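Local coordinates for C-domain type II peptide synthetase (Streptomyces globisporus, PDB 4ZNM), which is a condensation-domain protein of the type II peptide synthetase kind, with the two-lobed fold of the CoA-dependent acyltransferase superfamily, at residues 271-274 / 275-279. Residues are numbered along the deposited sequence; the frame is centred on the assembly and turned at random.
Sequences TMFA and AYQVL
The carbonyl oxygen of Phe273 takes two backbone N-H groups: Gln277 N at 3.0 Å in the regular helical bond, and Tyr276 N at 2.9 Å in a weak, bent bond. The amide of Tyr276 is thus shared, its straighter bond running to Met272 O (3.0 Å), and that oxygen also accepts a hydrogen bond from the hydroxyl of Tyr445. Ala275 N to Thr271 O and Val278 N to Ala274 O continue the ladder of i to i+4 bonds. Against the same Phe273 oxygen rest carbon atoms of the next turn, CB of Tyr276 at 3.2 Å and CG of Gln277.

One turn on, the amide of Gln277 lies obliquely against the Phe273 ring, with NE2 3.4 Å from CE2 and CD 3.6 Å from the same carbon; the ring and amide planes are inclined by 47°. Phe273 carries its CG anti to the backbone N (chi1 -173°), while Gln277 sets CG beside its own N (chi1 -65°) and stays extended beyond it, which brings the amide up to CD2 and CE2 of the ring.

All this is a buried stretch of about two and a half turns of helix 268-284, in a condensation domain, wedged between several elements of the fold. Val291 of strand 288-295 and Leu316 of strand 312-319 pack on Phe273, and helix 326-335 packs on Ala274 through Val329, Val330 and Thr333. The ring of Tyr276 reaches the five-stranded sheet, where it stacks on Phe371, meets Trp412 edge-to-face and its OH hydrogen-bonds Ser369 OG. On the preceding turn, Thr271 OG1 is tied to Ser261 OG of helix 251-264. A methyl of Val278, CG2, sits 3.4 Å from Ala274 O, beside the bond that this oxygen accepts from Val278 N.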
ATOM      1  N   THR A 271       8.260  -4.336 -15.651  1.00 26.67           N
ATOM      2  CA  THR A 271       7.887  -5.599 -16.310  1.00 25.88           C
ATOM      3  C   THR A 271       6.508  -6.109 -15.869  1.00 25.66           C
ATOM      4  O   THR A 271       5.671  -6.479 -16.700  1.00 24.86           O
ATOM      5  CB  THR A 271       8.932  -6.693 -16.039  1.00 29.14           C
ATOM      6  OG1 THR A 271      10.232  -6.220 -16.430  1.00 28.55           O
ATOM      7  CG2 THR A 271       8.604  -7.964 -16.827  1.00 28.30           C
HETATM    8  N   MSE A 272       6.263  -6.155 -14.564  1.00 25.39           N
HETATM    9  CA  MSE A 272       4.985  -6.653 -14.072  1.00 26.78           C
HETATM   10  C   MSE A 272       3.823  -5.691 -14.443  1.00 22.98           C
HETATM   11  O   MSE A 272       2.717  -6.135 -14.795  1.00 22.68           O
HETATM   12  CB  MSE A 272       5.077  -6.897 -12.557  1.00 23.69           C
HETATM   13  CG  MSE A 272       6.033  -8.152 -12.210  1.00 24.71           C
HETATM   14 SE   MSE A 272       6.018  -8.372 -10.348  0.65 43.11          SE
HETATM   15  CE  MSE A 272       4.288  -9.253 -10.186  1.00 43.36           C
ATOM     16  N   PHE A 273       4.102  -4.395 -14.454  1.00 22.73           N
ATOM     17  CA  PHE A 273       3.116  -3.415 -14.899  1.00 22.10           C
ATOM     18  C   PHE A 273       2.830  -3.596 -16.383  1.00 23.42           C
ATOM     19  O   PHE A 273       1.669  -3.651 -16.785  1.00 22.06           O
ATOM     20  CB  PHE A 273       3.584  -1.967 -14.618  1.00 21.95           C
ATOM     21  CG  PHE A 273       2.524  -0.924 -14.913  1.00 24.65           C
ATOM     22  CD1 PHE A 273       1.509  -0.680 -14.012  1.00 38.90           C
ATOM     23  CD2 PHE A 273       2.546  -0.198 -16.070  1.00 30.07           C
ATOM     24  CE1 PHE A 273       0.535   0.270 -14.273  1.00 42.53           C
ATOM     25  CE2 PHE A 273       1.572   0.751 -16.339  1.00 34.95           C
ATOM     26  CZ  PHE A 273       0.571   0.980 -15.441  1.00 38.23           C
ATOM     27  N   ALA A 274       3.879  -3.702 -17.200  1.00 25.44           N
ATOM     28  CA  ALA A 274       3.704  -4.022 -18.633  1.00 23.60           C
ATOM     29  C   ALA A 274       2.812  -5.225 -18.853  1.00 23.75           C
ATOM     30  O   ALA A 274       1.942  -5.204 -19.730  1.00 24.82           O
ATOM     31  CB  ALA A 274       5.053  -4.274 -19.302  1.00 29.22           C
ATOM     32  N   ALA A 275       3.059  -6.304 -18.103  1.00 25.98           N
ATOM     33  CA  ALA A 275       2.243  -7.509 -18.241  1.00 23.99           C
ATOM     34  C   ALA A 275       0.778  -7.201 -17.897  1.00 23.19           C
ATOM     35  O   ALA A 275      -0.144  -7.787 -18.476  1.00 23.31           O
ATOM     36  CB  ALA A 275       2.757  -8.623 -17.361  1.00 25.64           C
ATOM     37  N   TYR A 276       0.559  -6.310 -16.941  1.00 24.51           N
ATOM     38  CA  TYR A 276      -0.826  -5.923 -16.578  1.00 23.59           C
ATOM     39  C   TYR A 276      -1.499  -5.212 -17.752  1.00 23.70           C
ATOM     40  O   TYR A 276      -2.680  -5.429 -18.057  1.00 30.67           O
ATOM     41  CB  TYR A 276      -0.836  -5.031 -15.339  1.00 21.19           C
ATOM     42  CG  TYR A 276      -2.215  -4.780 -14.798  1.00 23.99           C
ATOM     43  CD1 TYR A 276      -3.051  -5.839 -14.508  1.00 23.42           C
ATOM     44  CD2 TYR A 276      -2.681  -3.491 -14.581  1.00 22.82           C
ATOM     45  CE1 TYR A 276      -4.305  -5.638 -14.019  1.00 23.29           C
ATOM     46  CE2 TYR A 276      -3.951  -3.278 -14.063  1.00 26.68           C
ATOM     47  CZ  TYR A 276      -4.744  -4.367 -13.772  1.00 19.93           C
ATOM     48  OH  TYR A 276      -6.008  -4.223 -13.266  1.00 26.51           O
ATOM     49  N   GLN A 277      -0.733  -4.374 -18.427  1.00 25.73           N
ATOM     50  CA  GLN A 277      -1.262  -3.664 -19.583  1.00 22.72           C
ATOM     51  C   GLN A 277      -1.628  -4.636 -20.677  1.00 27.34           C
ATOM     52  O   GLN A 277      -2.690  -4.500 -21.328  1.00 23.81           O
ATOM     53  CB  GLN A 277      -0.258  -2.642 -20.087  1.00 25.31           C
ATOM     54  CG  GLN A 277      -0.024  -1.557 -19.086  1.00 27.85           C
ATOM     55  CD  GLN A 277       0.803  -0.430 -19.624  1.00 42.51           C
ATOM     56  OE1 GLN A 277       0.276   0.545 -20.158  1.00 60.64           O
ATOM     57  NE2 GLN A 277       2.103  -0.543 -19.475  1.00 34.88           N
ATOM     58  N   VAL A 278      -0.765  -5.622 -20.888  1.00 23.32           N
ATOM     59  CA  VAL A 278      -1.043  -6.659 -21.873  1.00 25.17           C
ATOM     60  C   VAL A 278      -2.338  -7.374 -21.489  1.00 26.27           C
ATOM     61  O   VAL A 278      -3.192  -7.630 -22.335  1.00 26.30           O
ATOM     62  CB  VAL A 278       0.134  -7.645 -22.024  1.00 24.79           C
ATOM     63  CG1 VAL A 278      -0.215  -8.800 -22.934  1.00 25.71           C
ATOM     64  CG2 VAL A 278       1.324  -6.944 -22.631  1.00 25.18           C
ATOM     65  N   LEU A 279      -2.482  -7.698 -20.214  1.00 25.45           N
ATOM     66  CA  LEU A 279      -3.689  -8.364 -19.737  1.00 23.56           C
ATOM     67  C   LEU A 279      -4.934  -7.511 -19.997  1.00 26.53           C
ATOM     68  O   LEU A 279      -5.921  -8.020 -20.480  1.00 25.91           O
ATOM     69  CB  LEU A 279      -3.606  -8.649 -18.244  1.00 24.65           C
ATOM     70  CG  LEU A 279      -4.855  -9.266 -17.586  1.00 29.58           C
ATOM     71  CD1 LEU A 279      -5.098 -10.685 -18.083  1.00 27.42           C
ATOM     72  CD2 LEU A 279      -4.702  -9.252 -16.101  1.00 28.27           C
TER